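Side-chain contacts in ferric vibriobactin ABC transporter, periplasmic ferric vibriobactin-binding protein (Vibrio cholerae, PDB 3R5T), which binds the iron-loaded siderophore ferric vibriobactin in the periplasm and probably delivers it to an ABC transporter for import: residues Ala187-Leu190 with Gln191-Gly194; Ala48-Thr51 with Gln52-Phe56; Phe9-Ala12 with Asp13-Thr17; Gln239-Ala242 with Phe243-Pro247. All coordinates share one frame; numbering follows the deposited sequence. Where two conformers were deposited one is given.

Interaction 1 (Ala187-Leu190 with Gln191-Gly194)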
loop_
_atom_site.group_PDB
_atom_site.type_symbol
_atom_site.label_atom_id
_atom_site.label_comp_id
_atom_site.label_asym_id
_atom_site.label_seq_id
_atom_site.Cartn_x
_atom_site.Cartn_y
_atom_site.Cartn_z
ATOM N N ALA A 187 -2.126 8.552 -1.910
ATOM C CA ALA A 187 -2.361 9.991 -1.856
ATOM C C ALA A 187 -1.637 10.609 -0.669
ATOM O O ALA A 187 -0.981 11.637 -0.815
ATOM C CB ALA A 187 -3.842 10.279 -1.757
ATOM N N GLN A 188 -1.720 9.955 0.490
ATOM C CA GLN A 188 -1.141 10.546 1.700
ATOM C C GLN A 188 0.387 10.565 1.632
ATOM O O GLN A 188 1.018 11.509 2.103
ATOM C CB GLN A 188 -1.666 9.841 2.955
ATOM C CG GLN A 188 -3.199 9.966 3.097
ATOM C CD GLN A 188 -3.717 9.663 4.496
ATOM O OE1 GLN A 188 -3.461 10.422 5.439
ATOM N NE2 GLN A 188 -4.478 8.562 4.636
ATOM N N LEU A 189 0.980 9.545 1.018
ATOM C CA LEU A 189 2.425 9.538 0.818
ATOM C C LEU A 189 2.864 10.737 -0.022
ATOM O O LEU A 189 3.782 11.483 0.349
ATOM C CB LEU A 189 2.878 8.233 0.155
ATOM C CG LEU A 189 4.362 8.194 -0.242
ATOM C CD1 LEU A 189 5.288 8.215 0.962
ATOM C CD2 LEU A 189 4.650 6.961 -1.052
ATOM N N LEU A 190 2.195 10.961 -1.143
ATOM C CA LEU A 190 2.572 12.099 -1.979
ATOM C C LEU A 190 2.321 13.446 -1.290
ATOM O O LEU A 190 3.131 14.372 -1.405
ATOM C CB LEU A 190 1.880 12.025 -3.348
ATOM C CG LEU A 190 2.712 11.395 -4.475
ATOM C CD1 LEU A 190 3.422 10.121 -4.065
ATOM C CD2 LEU A 190 1.870 11.182 -5.725
ATOM N N GLN A 191 1.195 13.551 -0.587
ATOM C CA GLN A 191 0.876 14.760 0.171
ATOM C C GLN A 191 2.004 15.107 1.138
ATOM O O GLN A 191 2.315 16.291 1.350
ATOM C CB GLN A 191 -0.407 14.565 0.980
ATOM C CG GLN A 191 -1.687 14.428 0.185
ATOM C CD GLN A 191 -2.835 13.945 1.057
ATOM O OE1 GLN A 191 -2.909 14.282 2.244
ATOM N NE2 GLN A 191 -3.726 13.140 0.478
ATOM N N SER A 192 2.597 14.072 1.743
ATOM C CA SER A 192 3.626 14.275 2.771
ATOM C C SER A 192 4.900 14.930 2.252
ATOM O O SER A 192 5.641 15.530 3.034
ATOM C CB SER A 192 3.957 12.974 3.510
ATOM O OG SER A 192 4.761 12.113 2.727
ATOM N N VAL A 193 5.158 14.821 0.949
ATOM C CA VAL A 193 6.286 15.532 0.363
ATOM C C VAL A 193 5.865 16.758 -0.448
ATOM O O VAL A 193 6.627 17.241 -1.285
ATOM C CB VAL A 193 7.178 14.607 -0.469
ATOM C CG1 VAL A 193 7.816 13.550 0.439
ATOM C CG2 VAL A 193 6.381 13.950 -1.600
ATOM N N GLY A 194 4.646 17.232 -0.204
ATOM C CA GLY A 194 4.201 18.515 -0.726
ATOM C C GLY A 194 3.327 18.495 -1.967
ATOM O O GLY A 194 2.994 19.555 -2.500
HETATM O O HOH W 1 -2.033 12.937 5.345
#
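Gln-188 and Gln-191, one turn apart on the last stretch of helix 185-192, run obliquely across each other, and their amide planes are 23° apart. A water molecule spans the carboxamides, donating to Gln-188 OE1 at 2.9 Å and, more weakly, to Gln-191 OE1. The amide nitrogens look elsewhere: Gln-188 NE2 is bonded to the carbonyl of Gln-183, and Gln-191 NE2, which passes 3.6 Å from Ala-187 CB, has a weak bond to Ala-182 O. In the conformer described here, one of two, Gln-191 reaches back because its CG lies anti to the carbonyl carbon (chi1 -68°), which carries the extended chain over the Ala-187 carbonyl.

This is where the helix stops. Gly-194, with positive phi, is the C-prime residue of a Schellman motif: Gly-194 N bonds to Gln-191 O, and Val-195 N reaches back to Leu-190 O. Ser-192 joins the ending by turning its hydroxyl in between its own N and carbonyl carbon (chi1 76°), where OG donates to Leu-189 O over 2.6 Å, slightly off the carbonyl plane. On the buried side, Leu-189 touches helix 272-286 and Phe-147 of helix 137-155, while Val-193 packs against Leu-282 and Val-154.

Interaction 2 (Ala48-Thr51 with Gln52-Phe56). With VBN ((4S,5R)-N-{3-[(2,3-dihydroxybenzoyl)amino]propyl}-2-(2,3-dihydroxyphenyl)-N-[3-({[(4S,5R)-2-(2,3-dihydroxyphenyl)-5-met hyl-4,5-dihydro-1,3-oxazol-4-yl]carbonyl}amino)propyl]-5-methyl-4,5-dihydro-1,3-oxazole-4-carboxamide), chain B.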
loop_
_atom_site.group_PDB
_atom_site.type_symbol
_atom_site.label_atom_id
_atom_site.label_comp_id
_atom_site.label_asym_id
_atom_site.label_seq_id
_atom_site.Cartn_x
_atom_site.Cartn_y
_atom_site.Cartn_z
ATOM N N ALA A 48 0.733 -15.464 2.857
ATOM C CA ALA A 48 0.069 -15.695 1.583
ATOM C C ALA A 48 0.590 -14.723 0.524
ATOM O O ALA A 48 1.289 -13.745 0.827
ATOM C CB ALA A 48 -1.462 -15.591 1.735
ATOM N N ALA A 49 0.253 -14.996 -0.732
ATOM C CA ALA A 49 0.815 -14.263 -1.859
ATOM C C ALA A 49 -0.258 -13.576 -2.704
ATOM O O ALA A 49 -1.460 -13.659 -2.414
ATOM C CB ALA A 49 1.653 -15.221 -2.744
ATOM N N THR A 50 0.158 -12.899 -3.764
ATOM C CA THR A 50 -0.817 -12.390 -4.749
ATOM C C THR A 50 -1.573 -13.547 -5.421
ATOM O O THR A 50 -1.243 -14.704 -5.198
ATOM C CB THR A 50 -0.115 -11.602 -5.847
ATOM O OG1 THR A 50 0.750 -12.500 -6.561
ATOM C CG2 THR A 50 0.702 -10.458 -5.249
ATOM N N THR A 51 -2.581 -13.235 -6.240
ATOM C CA THR A 51 -3.313 -14.287 -6.959
ATOM C C THR A 51 -2.367 -15.040 -7.898
ATOM O O THR A 51 -2.607 -16.210 -8.239
ATOM C CB THR A 51 -4.506 -13.728 -7.771
ATOM O OG1 THR A 51 -4.023 -12.842 -8.783
ATOM C CG2 THR A 51 -5.476 -12.980 -6.880
ATOM N N GLN A 52 -1.290 -14.366 -8.300
ATOM C CA GLN A 52 -0.260 -14.940 -9.169
ATOM C C GLN A 52 0.884 -15.642 -8.415
ATOM O O GLN A 52 1.933 -15.938 -8.986
ATOM C CB GLN A 52 0.308 -13.861 -10.096
ATOM C CG GLN A 52 -0.744 -13.146 -10.956
ATOM C CD GLN A 52 -1.401 -11.976 -10.243
ATOM O OE1 GLN A 52 -0.869 -11.444 -9.256
ATOM N NE2 GLN A 52 -2.568 -11.565 -10.737
ATOM N N SER A 53 0.678 -15.894 -7.132
ATOM C CA SER A 53 1.655 -16.618 -6.326
ATOM C C SER A 53 2.985 -15.897 -6.150
ATOM O O SER A 53 4.025 -16.538 -6.041
ATOM C CB SER A 53 1.870 -18.021 -6.895
ATOM O OG SER A 53 0.655 -18.744 -6.832
ATOM N N THR A 54 2.946 -14.566 -6.044
ATOM C CA THR A 54 4.167 -13.809 -5.841
ATOM C C THR A 54 4.105 -12.973 -4.567
ATOM O O THR A 54 3.020 -12.637 -4.085
ATOM C CB THR A 54 4.458 -12.864 -7.014
ATOM O OG1 THR A 54 3.384 -11.923 -7.162
ATOM C CG2 THR A 54 4.625 -13.669 -8.316
ATOM N N PHE A 55 5.286 -12.683 -4.037
ATOM C CA PHE A 55 5.476 -11.635 -3.035
ATOM C C PHE A 55 5.717 -10.312 -3.766
ATOM O O PHE A 55 6.287 -10.285 -4.855
ATOM C CB PHE A 55 6.712 -11.937 -2.181
ATOM C CG PHE A 55 6.512 -12.987 -1.106
ATOM C CD1 PHE A 55 5.248 -13.345 -0.655
ATOM C CD2 PHE A 55 7.616 -13.572 -0.510
ATOM C CE1 PHE A 55 5.113 -14.290 0.367
ATOM C CE2 PHE A 55 7.483 -14.509 0.506
ATOM C CZ PHE A 55 6.227 -14.862 0.943
ATOM N N PHE A 56 5.337 -9.188 -3.161
ATOM C CA PHE A 56 5.628 -7.892 -3.792
ATOM C C PHE A 56 7.125 -7.670 -3.896
ATOM O O PHE A 56 7.862 -7.909 -2.929
ATOM C CB PHE A 56 4.960 -6.714 -3.064
ATOM C CG PHE A 56 3.462 -6.683 -3.189
ATOM C CD1 PHE A 56 2.845 -6.840 -4.426
ATOM C CD2 PHE A 56 2.665 -6.498 -2.074
ATOM C CE1 PHE A 56 1.459 -6.800 -4.533
ATOM C CE2 PHE A 56 1.278 -6.445 -2.177
ATOM C CZ PHE A 56 0.680 -6.619 -3.403
HETATM C C VBN B . -8.068 -6.333 -9.803
HETATM N N VBN B . -8.056 -6.733 -7.301
HETATM O O VBN B . -9.023 -5.634 -9.751
HETATM C CA VBN B . -7.644 -7.190 -8.617
HETATM C CB VBN B . -8.237 -8.649 -8.634
HETATM C CAB VBN B . 0.386 -7.258 -8.436
HETATM O OAC VBN B . -6.760 -1.111 -11.055
HETATM O OAD VBN B . -3.607 -9.075 -9.756
HETATM O OAF VBN B . -6.473 -3.286 -5.450
HETATM O OAG VBN B . -10.610 -4.254 -3.459
HETATM O OAH VBN B . -6.640 -6.123 -4.366
HETATM O OAI VBN B . -6.965 -3.963 -7.976
HETATM O OAJ VBN B . -8.968 -4.973 -5.506
HETATM O OAK VBN B . -5.222 -6.221 -6.680
HETATM C CAL VBN B . -6.100 0.056 -7.088
HETATM C CAM VBN B . -11.976 -7.579 -4.443
HETATM C CAN VBN B . -3.575 -7.921 -3.276
HETATM C CAO VBN B . -6.140 -0.942 -6.057
HETATM C CAP VBN B . -11.809 -6.352 -3.740
HETATM C CAQ VBN B . -4.850 -7.270 -3.194
HETATM C CAR VBN B . -6.369 -0.298 -8.461
HETATM C CAS VBN B . -11.132 -7.911 -5.513
HETATM C CAT VBN B . -2.889 -8.017 -4.514
HETATM C CAU VBN B . -7.493 -4.554 -12.645
HETATM C CAV VBN B . -5.408 -7.348 -12.451
HETATM C CAW VBN B . -8.166 -3.406 -11.873
HETATM C CAX VBN B . -4.061 -8.108 -12.429
HETATM C CAY VBN B . -7.966 -5.963 -12.279
HETATM C CAZ VBN B . -6.236 -7.462 -11.160
HETATM N NBB VBN B . -7.679 -3.150 -10.520
HETATM N NBC VBN B . -3.148 -7.519 -11.451
HETATM N NBD VBN B . -3.029 -6.690 -8.027
HETATM O OBF VBN B . -1.496 -8.137 -7.002
HETATM C CBG VBN B . -6.990 -1.916 -10.222
HETATM C CBH VBN B . -3.024 -8.090 -10.106
HETATM C CBJ VBN B . -9.362 -7.307 -7.109
HETATM C CBK VBN B . -6.446 -2.291 -6.402
HETATM C CBL VBN B . -10.794 -5.455 -4.120
HETATM C CBM VBN B . -5.396 -6.732 -4.357
HETATM C CBN VBN B . -6.707 -2.630 -7.697
HETATM C CBO VBN B . -9.999 -5.783 -5.140
HETATM C CBP VBN B . -4.730 -6.828 -5.549
HETATM C CBQ VBN B . -6.663 -1.587 -8.770
HETATM C CBR VBN B . -10.154 -7.063 -5.848
HETATM C CBS VBN B . -3.416 -7.475 -5.626
HETATM C CBU VBN B . -0.969 -7.941 -8.385
HETATM C CBW VBN B . -2.799 -7.642 -6.986
HETATM C CBX VBN B . -2.222 -7.249 -9.121
HETATM N NBY VBN B . -7.378 -6.548 -11.070
HETATM O OG1 VBN B . -9.459 -8.544 -7.781
HETATM C CG2 VBN B . -7.291 -9.816 -8.401
HETATM O O HOH W 2 -1.103 -18.457 -8.792
#
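Thr-50 and Thr-54 share a hydroxyl-hydroxyl hydrogen bond, OG1 to OG1 at 2.8 Å, in which either may be the donor. Both side chains adopt the same first torsion, with OG1 lodged between the backbone N and the carbonyl carbon (chi1 64° and 61°), and this turns the two hydroxyls to each other across the bend. The backbone of the same two residues is joined by a nearly straight bond of 2.9 Å from Thr-50 N to Thr-54 O. Inside that closure, Ser-53 N donates to Thr-50 O and completes a type I beta turn, while Gln-52 N makes a weak bond to Thr-50 OG1. At the apex a water donates to Thr-51 O and also bonds to Ser-53 OG. Farther out, Ser-53 O accepts from Lys-70 NZ.

Gln-52 carries the turn into the vibriobactin pocket. Bent at chi2 (86°), its chain lies alongside Thr-51, and NE2 gives a straight hydrogen bond of 2.9 Å to the siderophore oxygen OAD. Thr-50 CG2 approaches the oxazoline oxygen OBF at 3.6 Å, and Phe-56 meets the ligand atom CAT with its ring edge, CZ to CAT being 4.0 Å. The loop leaving strand 44-49 thus uses its threonine hydroxyls and turn backbone to fix its own shape, and offers the siderophore the NE2 donor of Gln-52, framed by methyl and aromatic carbon.

Interaction 3 (Phe9-Ala12 with Asp13-Thr17). With EDO (1,2-ethanediol), chain E.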
loop_
_atom_site.group_PDB
_atom_site.type_symbol
_atom_site.label_atom_id
_atom_site.label_comp_id
_atom_site.label_asym_id
_atom_site.label_seq_id
_atom_site.Cartn_x
_atom_site.Cartn_y
_atom_site.Cartn_z
ATOM N N PHE A 9 -7.444 -6.487 20.961
ATOM C CA PHE A 9 -7.255 -5.789 19.702
ATOM C C PHE A 9 -8.620 -5.531 19.074
ATOM O O PHE A 9 -9.444 -6.458 18.958
ATOM C CB PHE A 9 -6.393 -6.642 18.755
ATOM C CG PHE A 9 -6.102 -5.974 17.439
ATOM C CD1 PHE A 9 -5.011 -5.125 17.307
ATOM C CD2 PHE A 9 -6.934 -6.178 16.340
ATOM C CE1 PHE A 9 -4.742 -4.504 16.088
ATOM C CE2 PHE A 9 -6.676 -5.555 15.132
ATOM C CZ PHE A 9 -5.579 -4.705 15.007
ATOM N N GLN A 10 -8.853 -4.292 18.654
ATOM C CA GLN A 10 -10.087 -3.931 17.974
ATOM C C GLN A 10 -9.975 -4.152 16.472
ATOM O O GLN A 10 -9.181 -3.502 15.783
ATOM C CB GLN A 10 -10.469 -2.480 18.288
ATOM C CG GLN A 10 -10.833 -2.253 19.759
ATOM C CD GLN A 10 -11.128 -0.799 20.073
ATOM O OE1 GLN A 10 -10.447 0.105 19.583
ATOM N NE2 GLN A 10 -12.140 -0.563 20.904
ATOM N N ASN A 11 -10.764 -5.108 15.977
ATOM C CA ASN A 11 -10.778 -5.475 14.558
ATOM C C ASN A 11 -11.597 -4.508 13.721
ATOM O O ASN A 11 -12.472 -3.807 14.238
ATOM C CB ASN A 11 -11.330 -6.893 14.398
ATOM C CG ASN A 11 -10.462 -7.934 15.072
ATOM O OD1 ASN A 11 -9.250 -7.974 14.862
ATOM N ND2 ASN A 11 -11.070 -8.771 15.896
ATOM N N ALA A 12 -11.316 -4.468 12.419
ATOM C CA ALA A 12 -11.969 -3.511 11.529
ATOM C C ALA A 12 -13.467 -3.739 11.381
ATOM O O ALA A 12 -14.166 -2.860 10.890
ATOM C CB ALA A 12 -11.296 -3.495 10.153
ATOM N N ASP A 13 -13.959 -4.912 11.780
ATOM C CA ASP A 13 -15.391 -5.217 11.662
ATOM C C ASP A 13 -16.152 -4.964 12.965
ATOM O O ASP A 13 -17.321 -5.348 13.112
ATOM C CB ASP A 13 -15.609 -6.665 11.198
ATOM C CG ASP A 13 -15.079 -7.675 12.188
ATOM O OD1 ASP A 13 -14.399 -7.263 13.151
ATOM O OD2 ASP A 13 -15.332 -8.883 12.002
ATOM N N GLY A 14 -15.476 -4.324 13.912
ATOM C CA GLY A 14 -16.076 -4.012 15.197
ATOM C C GLY A 14 -15.904 -5.104 16.234
ATOM O O GLY A 14 -16.142 -4.879 17.419
ATOM N N SER A 15 -15.492 -6.292 15.803
ATOM C CA SER A 15 -15.213 -7.371 16.742
ATOM C C SER A 15 -13.913 -7.104 17.485
ATOM O O SER A 15 -13.155 -6.197 17.132
ATOM C CB SER A 15 -15.132 -8.722 16.028
ATOM O OG SER A 15 -14.023 -8.774 15.141
ATOM N N ILE A 16 -13.659 -7.901 18.512
ATOM C CA ILE A 16 -12.396 -7.839 19.235
ATOM C C ILE A 16 -11.717 -9.204 19.272
ATOM O O ILE A 16 -12.367 -10.247 19.161
ATOM C CB ILE A 16 -12.556 -7.293 20.678
ATOM C CG1 ILE A 16 -13.480 -8.196 21.509
ATOM C CG2 ILE A 16 -13.058 -5.861 20.636
ATOM C CD1 ILE A 16 -13.515 -7.822 23.001
ATOM N N THR A 17 -10.400 -9.188 19.421
ATOM C CA THR A 17 -9.624 -10.409 19.574
ATOM C C THR A 17 -8.709 -10.256 20.762
ATOM O O THR A 17 -7.972 -9.281 20.856
ATOM C CB THR A 17 -8.758 -10.705 18.323
ATOM O OG1 THR A 17 -9.615 -10.942 17.208
ATOM C CG2 THR A 17 -7.857 -11.913 18.549
HETATM C C1 EDO E . -4.897 -2.252 19.817
HETATM O O1 EDO E . -4.726 -3.429 20.630
HETATM C C2 EDO E . -6.172 -2.365 18.977
HETATM O O2 EDO E . -7.335 -2.203 19.792
#
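The carboxamide nitrogen of Asn-11 bridges two hydroxyls of the returning arm of the hairpin. ND2 donates to Thr-17 OG1 at 2.9 Å, almost exactly in the amide plane and nearly straight, and to Ser-15 OG at 3.0 Å, a partner tilted 20° from that plane. With CG anti to the carbonyl carbon (chi1 -63°), the Asn-11 side chain swings across the hairpin and meets Thr-17 at about a right angle.

Each hydroxyl is held in turn by a further partner. Ser-15 OG donates to the syn lone pair of Asp-13 OD1, a short bond of 2.5 Å. The same oxygen is met from above the carboxylate plane by Ser-15 N, closing an Asx turn; Asp-13 can serve both because its carboxylate is folded back beside its own backbone (chi1 63°). Thr-17 OG1 is also bonded to Thr-113 O.

Around these side chains the backbone forms a beta hairpin. Phe-9 and Thr-17 are a hydrogen-bonded antiparallel pair, Gln-10 and Ile-16 the next, non-hydrogen-bonded one, and Asn-11 N to Ser-15 O leads into a type I turn from Asn-11 to Gly-14. Gly-14, the last residue of that turn, has positive phi, which fits a type I turn with a G1 bulge. Gln-10 N donates to O2 of an ethanediol, probably from the crystallisation liquor.

The hairpin lies beside the edge strand 113-116 of the parallel sheet: Asn-11 OD1 accepts from Leu-115 N, and Phe-9 packs on Ile-114 and Val-116 and against Gln-129 and Ala-133 of helix 123-134.

Interaction 4 (Gln239-Ala242 with Phe243-Pro247)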
loop_
_atom_site.group_PDB
_atom_site.type_symbol
_atom_site.label_atom_id
_atom_site.label_comp_id
_atom_site.label_asym_id
_atom_site.label_seq_id
_atom_site.Cartn_x
_atom_site.Cartn_y
_atom_site.Cartn_z
ATOM N N GLN A 239 6.618 2.967 -19.305
ATOM C CA GLN A 239 5.313 2.328 -19.343
ATOM C C GLN A 239 4.178 3.349 -19.369
ATOM O O GLN A 239 3.153 3.136 -20.029
ATOM C CB GLN A 239 5.176 1.382 -18.161
ATOM C CG GLN A 239 5.937 0.069 -18.362
ATOM C CD GLN A 239 6.010 -0.765 -17.115
ATOM O OE1 GLN A 239 5.872 -0.256 -16.001
ATOM N NE2 GLN A 239 6.241 -2.065 -17.284
ATOM N N ALA A 240 4.379 4.466 -18.676
ATOM C CA ALA A 240 3.400 5.550 -18.650
ATOM C C ALA A 240 3.172 6.177 -20.025
ATOM O O ALA A 240 2.187 6.888 -20.227
ATOM C CB ALA A 240 3.841 6.614 -17.668
ATOM N N GLN A 241 4.085 5.937 -20.960
ATOM C CA GLN A 241 3.938 6.482 -22.312
ATOM C C GLN A 241 2.612 6.071 -22.946
ATOM O O GLN A 241 2.058 6.797 -23.764
ATOM C CB GLN A 241 5.104 6.061 -23.207
ATOM C CG GLN A 241 6.438 6.648 -22.785
ATOM C CD GLN A 241 6.373 8.147 -22.561
ATOM O OE1 GLN A 241 5.951 8.903 -23.440
ATOM N NE2 GLN A 241 6.799 8.589 -21.382
ATOM N N ALA A 242 2.094 4.912 -22.560
ATOM C CA ALA A 242 0.849 4.428 -23.149
ATOM C C ALA A 242 -0.315 5.349 -22.759
ATOM O O ALA A 242 -1.185 5.641 -23.583
ATOM C CB ALA A 242 0.575 2.995 -22.722
ATOM N N PHE A 243 -0.312 5.802 -21.506
ATOM C CA PHE A 243 -1.285 6.780 -21.023
ATOM C C PHE A 243 -1.166 8.079 -21.819
ATOM O O PHE A 243 -2.155 8.594 -22.342
ATOM C CB PHE A 243 -1.059 7.049 -19.534
ATOM C CG PHE A 243 -2.092 7.935 -18.906
ATOM C CD1 PHE A 243 -1.892 9.310 -18.796
ATOM C CD2 PHE A 243 -3.253 7.384 -18.365
ATOM C CE1 PHE A 243 -2.834 10.115 -18.197
ATOM C CE2 PHE A 243 -4.197 8.186 -17.756
ATOM C CZ PHE A 243 -3.990 9.562 -17.660
ATOM N N LEU A 244 0.056 8.592 -21.919
ATOM C CA LEU A 244 0.332 9.844 -22.620
ATOM C C LEU A 244 -0.147 9.836 -24.065
ATOM O O LEU A 244 -0.567 10.868 -24.594
ATOM C CB LEU A 244 1.830 10.106 -22.614
ATOM C CG LEU A 244 2.445 10.876 -21.462
ATOM C CD1 LEU A 244 3.842 10.344 -21.183
ATOM C CD2 LEU A 244 2.454 12.395 -21.761
ATOM N N HIS A 245 -0.071 8.676 -24.706
ATOM C CA HIS A 245 -0.409 8.573 -26.123
ATOM C C HIS A 245 -1.807 8.026 -26.385
ATOM O O HIS A 245 -2.176 7.800 -27.531
ATOM C CB HIS A 245 0.644 7.752 -26.876
ATOM C CG HIS A 245 1.959 8.453 -27.013
ATOM N ND1 HIS A 245 3.019 8.219 -26.165
ATOM C CD2 HIS A 245 2.376 9.404 -27.884
ATOM C CE1 HIS A 245 4.036 8.987 -26.512
ATOM N NE2 HIS A 245 3.672 9.716 -27.551
ATOM N N ASP A 246 -2.587 7.822 -25.330
ATOM C CA ASP A 246 -3.964 7.382 -25.496
ATOM C C ASP A 246 -4.733 8.525 -26.150
ATOM O O ASP A 246 -4.913 9.566 -25.537
ATOM C CB ASP A 246 -4.565 7.041 -24.134
ATOM C CG ASP A 246 -6.007 6.582 -24.218
ATOM O OD1 ASP A 246 -6.674 6.854 -25.235
ATOM O OD2 ASP A 246 -6.483 5.954 -23.249
ATOM N N PRO A 247 -5.188 8.335 -27.398
ATOM C CA PRO A 247 -5.781 9.449 -28.152
ATOM C C PRO A 247 -6.999 10.051 -27.465
ATOM O O PRO A 247 -7.246 11.248 -27.597
ATOM C CB PRO A 247 -6.204 8.802 -29.484
ATOM C CG PRO A 247 -5.434 7.562 -29.570
ATOM C CD PRO A 247 -5.219 7.080 -28.167
HETATM O O HOH W 3 0.454 3.702 -19.726
#
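His-245 grips the carbonyl of Gln-241 twice as helix 237-244 runs out. ND1 and the backbone N both donate to Gln-241 O, each at 3.0 Å, and they arrive from opposite faces of the carbonyl plane. The ring can do this because its CG stands beside the backbone N, anti to the carbonyl carbon (chi1 -70°), which brings ND1 back over the last turn; the oxygen lies 15° off the ring plane. As the donor here, ND1 carries a proton.

On this looser flank the side chain of Gln-241 runs the same way as those of Leu-244 and His-245, the last of them exposed. The bend at chi2 brings the amide alongside Leu-244, whose CD1 lies 3.4 Å from both OE1 and NE2; Leu-244 itself sits at the border, also touching Val-260. His-245 CE1 lies 3.6 Å from Gln-241 OE1, with the amide and ring planes 62° apart. NE2 is in turn bonded to Asp-237 O. A water on another side of the helix bridges Gln-239 O and Phe-243 N, the pair that a regular alpha-helical turn would bond directly.

The packed side belongs to Phe-243. Its ring leads away from the preceding turn, while CB stays 3.3 Å from Ala-240 O. Asp-246, just past the helix, has its OD2 bonded to the hydroxyls of Tyr-219 and Tyr-170. Phe-243 meets the Tyr-170 ring edge to face and touches Thr-230 and Leu-232 of strand 229-233 and Val-260 of strand 260-264, setting the helix against the mixed sheet.

None of the four contacts touches another. All are partly buried: among the touching residues interaction 1 has none exposed and interaction 3 the most. Interactions 1 and 4 both end helices, the first by a Schellman motif with a serine hydroxyl, packing on helices 137-155 and 272-286, the second by the ring and backbone N of one histidine, packing on strands of the mixed sheet. Interactions 2 and 3 are turns associated with the parallel sheet, one leaving an inner strand and the other a hairpin beside an edge strand, and both rely on hydroxyl groups. Interaction 2 alone touches vibriobactin. Interactions 3 and 4, their centres about 43 Å apart, each set a buried phenylalanine beside exposed residues.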